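Local coordinates for protein beta-agarase D (Zobellia galactanivorans, PDB 4ASM) that cleaves the beta-1,4 linkages of agarose at random internal sites with retention of anomeric configuration, here represented by its GH16 catalytic domain, at residues D157-D162 with F315-D320; Q7-N12 with V353-V358; D173-Y178 with A334-N339. One frame throughout, in Å; residues are numbered along the deposited sequence.

How the contacts relate
The three contacts all lie in the GH16 catalytic domain. Contact 1 includes the strand that carries Glu160, the probable nucleophile, and packs its core-facing side against 315-320; the Glu160 side chain is about 6 Å from that of Glu165, the probable proton donor. Contact 2, at the calcium site, has its centre about 24 Å from that of contact 1, their nearest atoms about 9 Å apart; it brings the start of the modelled chain onto strand 350-362, the last strand. Contact 3 joins surface loops across the chain's centre from contact 1, about 30 Å between centres; its centre is about 33 Å from that of contact 2. Its Ser337 is about 10 Å, side chain to side chain, from Glu326, probably substrate-binding.

Contact 1. Residues D157-D162 with F315-D320. With IMD (imidazole), chain C.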
# COMPACT_ATOMS: atom_id res chain seq x y z
N ASP A 157 15.00 0.34 1.17
CA ASP A 157 14.05 1.47 1.18
C ASP A 157 14.02 2.27 -0.15
O ASP A 157 13.49 3.38 -0.18
CB ASP A 157 14.28 2.43 2.37
CG ASP A 157 13.98 1.79 3.71
OD1 ASP A 157 13.19 0.83 3.76
OD2 ASP A 157 14.56 2.28 4.72
N THR A 158 14.55 1.70 -1.24
CA THR A 158 14.53 2.42 -2.53
C THR A 158 13.35 2.08 -3.45
O THR A 158 12.99 2.86 -4.31
CB THR A 158 15.84 2.21 -3.34
OG1 THR A 158 16.02 0.83 -3.66
CG2 THR A 158 17.06 2.72 -2.56
N GLN A 159 12.79 0.88 -3.30
CA GLN A 159 11.77 0.41 -4.23
C GLN A 159 10.59 -0.13 -3.46
O GLN A 159 10.77 -0.91 -2.53
CB GLN A 159 12.33 -0.67 -5.15
CG GLN A 159 13.54 -0.21 -6.00
CD GLN A 159 14.08 -1.27 -6.97
OE1 GLN A 159 15.22 -1.14 -7.48
NE2 GLN A 159 13.32 -2.29 -7.22
N GLU A 160 9.39 0.26 -3.88
CA GLU A 160 8.15 -0.08 -3.14
C GLU A 160 7.01 -0.32 -4.11
O GLU A 160 6.88 0.38 -5.10
CB GLU A 160 7.80 1.07 -2.19
CG GLU A 160 6.41 1.01 -1.59
CD GLU A 160 6.13 2.18 -0.67
OE1 GLU A 160 7.09 2.85 -0.22
OE2 GLU A 160 4.93 2.40 -0.38
N ILE A 161 6.21 -1.34 -3.81
CA ILE A 161 4.99 -1.60 -4.58
C ILE A 161 3.89 -1.74 -3.57
O ILE A 161 4.00 -2.56 -2.68
CB ILE A 161 5.10 -2.89 -5.42
CG1 ILE A 161 6.14 -2.70 -6.54
CG2 ILE A 161 3.73 -3.32 -5.98
CD1 ILE A 161 6.72 -4.01 -7.10
N ASP A 162 2.84 -0.92 -3.68
CA ASP A 162 1.75 -1.02 -2.72
C ASP A 162 0.68 -1.95 -3.25
O ASP A 162 0.48 -2.07 -4.47
CB ASP A 162 1.17 0.36 -2.42
CG ASP A 162 2.18 1.29 -1.82
OD1 ASP A 162 3.19 0.80 -1.27
OD2 ASP A 162 1.98 2.50 -1.91
N PHE A 315 11.69 -1.96 -11.51
CA PHE A 315 11.86 -2.65 -10.26
C PHE A 315 12.93 -3.72 -10.46
O PHE A 315 13.06 -4.33 -11.53
CB PHE A 315 10.54 -3.28 -9.82
CG PHE A 315 9.44 -2.27 -9.60
CD1 PHE A 315 9.49 -1.38 -8.53
CD2 PHE A 315 8.34 -2.22 -10.47
CE1 PHE A 315 8.48 -0.45 -8.32
CE2 PHE A 315 7.31 -1.28 -10.27
CZ PHE A 315 7.39 -0.38 -9.17
N SER A 316 13.73 -3.95 -9.44
CA SER A 316 14.83 -4.89 -9.58
C SER A 316 15.17 -5.59 -8.28
O SER A 316 16.07 -6.43 -8.26
CB SER A 316 16.07 -4.17 -10.12
OG SER A 316 16.50 -3.14 -9.25
N LYS A 317 14.47 -5.24 -7.19
CA LYS A 317 14.86 -5.75 -5.87
C LYS A 317 13.74 -6.52 -5.18
O LYS A 317 12.56 -6.11 -5.24
CB LYS A 317 15.31 -4.59 -4.97
CG LYS A 317 16.62 -3.96 -5.47
CD LYS A 317 16.92 -2.62 -4.80
CE LYS A 317 18.28 -2.09 -5.25
NZ LYS A 317 18.56 -0.73 -4.70
N GLU A 318 14.09 -7.63 -4.53
CA GLU A 318 13.15 -8.32 -3.65
C GLU A 318 12.65 -7.36 -2.56
O GLU A 318 13.34 -6.41 -2.14
CB GLU A 318 13.74 -9.59 -3.02
CG GLU A 318 14.85 -9.33 -2.03
CD GLU A 318 15.37 -10.57 -1.33
OE1 GLU A 318 14.81 -11.67 -1.56
OE2 GLU A 318 16.32 -10.41 -0.54
N MET A 319 11.44 -7.64 -2.09
CA MET A 319 10.73 -6.75 -1.17
C MET A 319 10.15 -7.47 0.04
O MET A 319 9.77 -8.63 -0.03
CB MET A 319 9.62 -6.02 -1.92
CG MET A 319 10.15 -5.13 -3.04
SD MET A 319 8.82 -4.17 -3.77
CE MET A 319 9.75 -3.45 -5.14
N ASP A 320 10.13 -6.76 1.18
CA ASP A 320 9.42 -7.20 2.37
C ASP A 320 7.94 -6.89 2.25
O ASP A 320 7.56 -5.79 1.83
CB ASP A 320 9.95 -6.47 3.60
CG ASP A 320 11.43 -6.74 3.85
OD1 ASP A 320 11.81 -7.93 3.85
OD2 ASP A 320 12.19 -5.78 4.05
N1 IMD C . 3.51 3.13 1.68
C2 IMD C . 3.90 3.14 2.96
N3 IMD C . 2.84 3.44 3.73
C4 IMD C . 1.75 3.60 2.94
C5 IMD C . 2.19 3.40 1.63
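Ile161 and Met319 meet because each side chain leaves its backbone with its gamma carbon anti to the carbonyl carbon: CG1 of Ile161 at chi1 -68° and CG of Met319 at chi1 -63°. From there the extended Met319 chain carries its methyl to the isoleucine, where CE lies 3.7 Å from Ile161 CD1, the two side chains crossing at about a right angle. CE also lies beside CB of Gln159, and SD comes up to the backbone N of Ile161. Ile161 also meets Phe315: CG1 sits over one face of the ring, 3.9 Å from its centroid and displaced toward the rim, a CH-pi contact. Val225 and Trp227 of strand 220-229 also pack against Ile161, and Trp227 reaches Met319 as well.

This is the interior of the GH16 beta-jelly roll, where strand 159-166 alternates its side chains between core and cleft. Gln159 and Ile161 point toward 315-320, whereas Glu160 points away, with CG anti to the backbone N (chi1 167°) and an extended chain. Glu160 is the probable nucleophile. Its OE2 accepts a nearly straight hydrogen bond from N1 of a bound imidazole, 2.6 Å long, and lies 2.5 Å from Asp162 OD1. The imidazole, probably from the crystallisation liquor, is also hydrogen-bonded to Glu326.

Nearer the surface, the aliphatic part of Lys317 crosses the extended Gln159 side chain at about a right angle. Its NZ continues to Thr158, donating to OG1 over 3.2 Å. Asp156 engages both ends of that pair, through a salt bridge to Lys317 NZ and a hydrogen bond with Thr158 OG1.

Contact 2. Residues Q7-N12 with V353-V358; sequences QYDWDN and VDWIRV. With CA (calcium ion), chain B.
Trp10 packs on Trp355, which with Asp354 forms a classic beta bulge of strand 350-362 opposite Arg138. The two indoles make an offset edge-to-face pair, their planes at 69°, the edge of Trp10 directed at the face of Trp355. CB of Trp10 sits squarely over the six-membered ring of Trp355, 3.9 Å from the centroid. With CG between the backbone N and the carbonyl carbon, chi1 54° turns the Trp10 indole so that its CE3 edge meets CB of Trp355, which lies in the ring plane at 3.7 Å from CE3.

Trp10 is sandwiched. Arg357 CB sits over the centre of its six-membered ring, 3.8 Å from the centroid, while CB of Tyr8 presses on the opposite face. The guanidinium runs on past Trp10 to a salt bridge with Glu136 and to the backbone oxygens of Val13 and Pro14.

Away from these buried rings, the partly exposed Asp9 and Asp354 meet through calcium rather than by direct packing. Asp9 OD2 and Asp354 OD1, 3.2 Å apart, both bind the ion, and a water takes a further position. Asp34, Asn36 and Gly89 complete the site, while Arg138 pairs with the other oxygen of Asp354. A type I turn from Tyr8 to Asp11 carries Asp9 and Trp10 to their partners. The calcium takes Asp354 twice, through OD1 at 2.4 Å and through the backbone O at 2.5 Å.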
# COMPACT_ATOMS: atom_id res chain seq x y z
N GLN A 7 -5.72 -27.25 4.20
CA GLN A 7 -6.84 -26.34 3.79
C GLN A 7 -6.59 -24.91 4.25
O GLN A 7 -5.98 -24.69 5.30
CB GLN A 7 -8.18 -26.84 4.33
CG GLN A 7 -8.69 -28.09 3.62
CD GLN A 7 -10.14 -28.40 3.95
OE1 GLN A 7 -11.01 -28.33 3.08
NE2 GLN A 7 -10.41 -28.72 5.22
N TYR A 8 -7.04 -23.95 3.44
CA TYR A 8 -6.80 -22.53 3.71
C TYR A 8 -8.07 -21.75 3.46
O TYR A 8 -8.91 -22.18 2.66
CB TYR A 8 -5.74 -21.98 2.77
CG TYR A 8 -4.41 -22.68 2.83
CD1 TYR A 8 -3.50 -22.40 3.84
CD2 TYR A 8 -4.05 -23.60 1.85
CE1 TYR A 8 -2.27 -23.03 3.88
CE2 TYR A 8 -2.82 -24.24 1.89
CZ TYR A 8 -1.94 -23.94 2.90
OH TYR A 8 -0.72 -24.58 2.96
N ASP A 9 -8.19 -20.59 4.12
CA ASP A 9 -9.37 -19.73 3.97
C ASP A 9 -9.68 -19.37 2.53
O ASP A 9 -10.86 -19.13 2.19
CB ASP A 9 -9.19 -18.43 4.75
CG ASP A 9 -9.29 -18.61 6.25
OD1 ASP A 9 -9.76 -19.67 6.72
OD2 ASP A 9 -8.93 -17.66 6.98
N TRP A 10 -8.65 -19.30 1.69
CA TRP A 10 -8.76 -18.84 0.31
C TRP A 10 -8.98 -19.98 -0.66
O TRP A 10 -8.96 -19.78 -1.87
CB TRP A 10 -7.51 -18.06 -0.12
CG TRP A 10 -6.23 -18.83 0.10
CD1 TRP A 10 -5.77 -19.90 -0.64
CD2 TRP A 10 -5.27 -18.61 1.14
NE1 TRP A 10 -4.57 -20.33 -0.13
CE2 TRP A 10 -4.25 -19.58 0.96
CE3 TRP A 10 -5.16 -17.68 2.18
CZ2 TRP A 10 -3.12 -19.63 1.79
CZ3 TRP A 10 -4.04 -17.75 3.02
CH2 TRP A 10 -3.05 -18.73 2.82
N ASP A 11 -9.13 -21.21 -0.16
CA ASP A 11 -9.18 -22.35 -1.06
C ASP A 11 -10.25 -22.20 -2.16
O ASP A 11 -10.01 -22.59 -3.29
CB ASP A 11 -9.41 -23.65 -0.29
CG ASP A 11 -8.14 -24.19 0.34
OD1 ASP A 11 -7.03 -23.72 0.02
OD2 ASP A 11 -8.27 -25.10 1.18
N ASN A 12 -11.39 -21.63 -1.79
CA ASN A 12 -12.54 -21.50 -2.71
C ASN A 12 -12.51 -20.25 -3.58
O ASN A 12 -13.43 -19.99 -4.36
CB ASN A 12 -13.86 -21.55 -1.93
CG ASN A 12 -14.01 -22.82 -1.09
OD1 ASN A 12 -13.48 -23.88 -1.43
ND2 ASN A 12 -14.74 -22.71 0.02
N VAL A 353 -7.23 -8.28 8.89
CA VAL A 353 -6.87 -9.03 7.70
C VAL A 353 -7.20 -10.51 7.93
O VAL A 353 -6.62 -11.19 8.78
CB VAL A 353 -5.39 -8.85 7.29
CG1 VAL A 353 -5.09 -9.61 6.00
CG2 VAL A 353 -5.03 -7.35 7.14
N ASP A 354 -8.17 -10.99 7.17
CA ASP A 354 -8.60 -12.38 7.27
C ASP A 354 -7.51 -13.32 6.76
O ASP A 354 -7.25 -14.37 7.37
CB ASP A 354 -9.88 -12.52 6.45
CG ASP A 354 -10.54 -13.90 6.54
OD1 ASP A 354 -10.17 -14.73 7.42
OD2 ASP A 354 -11.44 -14.14 5.73
N TRP A 355 -6.87 -12.94 5.66
CA TRP A 355 -5.81 -13.74 5.08
C TRP A 355 -5.01 -12.94 4.08
O TRP A 355 -5.48 -11.94 3.53
CB TRP A 355 -6.36 -15.01 4.42
CG TRP A 355 -7.49 -14.88 3.42
CD1 TRP A 355 -8.79 -15.22 3.66
CD2 TRP A 355 -7.42 -14.52 2.02
NE1 TRP A 355 -9.54 -15.06 2.52
CE2 TRP A 355 -8.73 -14.63 1.50
CE3 TRP A 355 -6.39 -14.08 1.17
CZ2 TRP A 355 -9.05 -14.34 0.16
CZ3 TRP A 355 -6.71 -13.78 -0.16
CH2 TRP A 355 -8.03 -13.92 -0.65
N ILE A 356 -3.77 -13.38 3.86
CA ILE A 356 -2.93 -12.89 2.78
C ILE A 356 -2.27 -14.09 2.13
O ILE A 356 -1.68 -14.94 2.81
CB ILE A 356 -1.92 -11.81 3.29
CG1 ILE A 356 -1.15 -11.18 2.12
CG2 ILE A 356 -1.01 -12.38 4.39
CD1 ILE A 356 -0.35 -9.96 2.54
N ARG A 357 -2.38 -14.16 0.81
CA ARG A 357 -1.83 -15.29 0.06
C ARG A 357 -0.85 -14.79 -0.99
O ARG A 357 -1.01 -13.69 -1.54
CB ARG A 357 -2.96 -16.11 -0.59
CG ARG A 357 -3.76 -15.41 -1.66
CD ARG A 357 -4.94 -16.29 -2.07
NE ARG A 357 -5.81 -15.65 -3.04
CZ ARG A 357 -6.71 -16.31 -3.77
NH1 ARG A 357 -6.82 -17.64 -3.66
NH2 ARG A 357 -7.50 -15.63 -4.59
N VAL A 358 0.16 -15.61 -1.26
CA VAL A 358 1.24 -15.26 -2.16
C VAL A 358 1.42 -16.43 -3.11
O VAL A 358 1.56 -17.57 -2.65
CB VAL A 358 2.54 -15.01 -1.37
CG1 VAL A 358 3.68 -14.69 -2.32
CG2 VAL A 358 2.34 -13.88 -0.36
CA CA B . -8.61 -16.04 8.60
O HOH W 1 -10.81 -16.62 9.46

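Contact 3. Residues D173-Y178 with A334-N339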
# COMPACT_ATOMS: atom_id res chain seq x y z
N ASP A 173 -17.44 13.84 10.91
CA ASP A 173 -17.89 15.12 10.33
C ASP A 173 -17.68 15.16 8.81
O ASP A 173 -17.78 16.23 8.20
CB ASP A 173 -17.18 16.30 11.00
CG ASP A 173 -15.65 16.24 10.86
OD1 ASP A 173 -15.17 15.36 10.12
OD2 ASP A 173 -14.95 17.05 11.52
N ASN A 174 -17.35 14.02 8.20
CA ASN A 174 -17.14 13.92 6.75
C ASN A 174 -15.95 14.70 6.19
O ASN A 174 -15.85 14.86 4.98
CB ASN A 174 -18.41 14.26 5.95
CG ASN A 174 -19.36 13.10 5.88
OD1 ASN A 174 -18.97 12.02 5.46
ND2 ASN A 174 -20.59 13.31 6.30
N ARG A 175 -15.02 15.10 7.05
CA ARG A 175 -13.86 15.89 6.59
C ARG A 175 -12.94 15.13 5.61
O ARG A 175 -12.16 15.73 4.88
CB ARG A 175 -13.07 16.40 7.78
CG ARG A 175 -12.31 15.34 8.54
CD ARG A 175 -11.83 15.94 9.85
NE ARG A 175 -11.18 14.94 10.67
CZ ARG A 175 -11.79 13.96 11.32
NH1 ARG A 175 -13.15 13.84 11.26
NH2 ARG A 175 -11.08 13.10 12.03
N ASN A 176 -13.02 13.80 5.65
CA ASN A 176 -12.25 12.92 4.77
C ASN A 176 -13.11 12.23 3.69
O ASN A 176 -12.68 11.27 3.07
CB ASN A 176 -11.54 11.85 5.62
CG ASN A 176 -10.44 11.13 4.87
OD1 ASN A 176 -9.55 11.76 4.31
ND2 ASN A 176 -10.48 9.80 4.88
N SER A 177 -14.33 12.70 3.48
CA SER A 177 -15.22 12.18 2.44
C SER A 177 -14.63 12.08 1.03
O SER A 177 -14.97 11.15 0.28
CB SER A 177 -16.56 12.93 2.43
OG SER A 177 -16.42 14.26 1.95
N TYR A 178 -13.75 13.01 0.65
CA TYR A 178 -13.19 13.00 -0.71
C TYR A 178 -12.32 11.77 -0.90
O TYR A 178 -12.33 11.15 -1.98
CB TYR A 178 -12.37 14.25 -0.94
CG TYR A 178 -11.74 14.40 -2.30
CD1 TYR A 178 -10.50 13.82 -2.60
CD2 TYR A 178 -12.35 15.20 -3.28
CE1 TYR A 178 -9.92 13.98 -3.87
CE2 TYR A 178 -11.77 15.36 -4.54
CZ TYR A 178 -10.57 14.76 -4.82
OH TYR A 178 -10.01 14.95 -6.07
N ALA A 334 -3.56 18.51 7.77
CA ALA A 334 -4.89 18.97 7.35
C ALA A 334 -5.97 18.67 8.40
O ALA A 334 -7.15 19.01 8.17
CB ALA A 334 -5.26 18.31 6.02
N TYR A 335 -5.60 18.06 9.52
CA TYR A 335 -6.54 17.66 10.59
C TYR A 335 -7.53 16.61 10.12
O TYR A 335 -8.61 16.44 10.71
CB TYR A 335 -7.25 18.87 11.20
CG TYR A 335 -6.32 19.79 11.96
CD1 TYR A 335 -5.92 19.47 13.26
CD2 TYR A 335 -5.81 20.94 11.37
CE1 TYR A 335 -5.07 20.29 13.96
CE2 TYR A 335 -4.93 21.77 12.07
CZ TYR A 335 -4.56 21.44 13.36
OH TYR A 335 -3.69 22.27 14.06
N ARG A 336 -7.19 15.92 9.04
CA ARG A 336 -8.03 14.80 8.63
C ARG A 336 -7.84 13.54 9.48
O ARG A 336 -8.72 12.69 9.47
CB ARG A 336 -7.94 14.52 7.12
CG ARG A 336 -8.68 15.60 6.30
CD ARG A 336 -8.86 15.18 4.84
NE ARG A 336 -7.54 15.12 4.22
CZ ARG A 336 -6.93 16.14 3.62
NH1 ARG A 336 -7.52 17.34 3.51
NH2 ARG A 336 -5.72 15.96 3.14
N SER A 337 -6.75 13.47 10.26
CA SER A 337 -6.50 12.39 11.25
C SER A 337 -7.63 12.26 12.24
O SER A 337 -8.34 13.24 12.48
CB SER A 337 -5.30 12.70 12.16
OG SER A 337 -4.17 13.22 11.52
N PRO A 338 -7.74 11.09 12.89
CA PRO A 338 -8.86 10.85 13.82
C PRO A 338 -8.99 11.87 14.93
O PRO A 338 -7.99 12.39 15.43
CB PRO A 338 -8.55 9.47 14.39
CG PRO A 338 -7.81 8.80 13.28
CD PRO A 338 -6.91 9.88 12.75
N ASN A 339 -10.24 12.15 15.31
CA ASN A 339 -10.47 12.96 16.49
C ASN A 339 -10.83 12.09 17.69
O ASN A 339 -10.99 10.87 17.58
CB ASN A 339 -11.53 14.01 16.21
CG ASN A 339 -12.87 13.42 15.72
OD1 ASN A 339 -13.39 12.45 16.30
ND2 ASN A 339 -13.44 14.03 14.68
O HOH W 2 -12.82 16.66 13.46
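Arg175 reaches across to the backbone of 335-337; Tyr335, where a Schellman motif ends helix 329-333, offers it a carbonyl. Arg175 NE donates to Tyr335 O at 3.0 Å, arriving in the carbonyl plane on a lone pair, though the N-H is bent to 140°. NH2 makes a straighter bond of 2.8 Å to Ser337 O, coming from above that carbonyl plane. Both oxygens lie close to the plane of the guanidinium, at its edge. These two bonds of Arg175 tie the loop before helix 177-180 to the one between helices 329-333 and 340-343.

The remaining nitrogen, NH1, turns back to its own loop and forms a 2.8 Å salt bridge with Asp173 OD1. That oxygen also takes the backbone N of Arg175, closing an Asx turn, and its two donors approach from opposite faces of the carboxylate. With CG between the backbone N and the carbonyl carbon (chi1 71°) and the chain extended to NE, the guanidinium can span both loops. NH2 has a second anionic partner in Glu342, which also accepts from the backbone N of Asn339. A methionine in place of Arg175 would probably leave the carbonyls of Tyr335 and Ser337 without these donors and deprive Asp173 of its countercharge.

Beside this, CD of Arg336 packs on Arg175 O and on Asn176 OD1, while ND2 of Asn176 is satisfied by Gly169 O. Asn339 caps helix 340-343, and its ND2 donates to Asn172 OD1 and to a water at 3.0 Å, which in turn donates to Asp173 OD2.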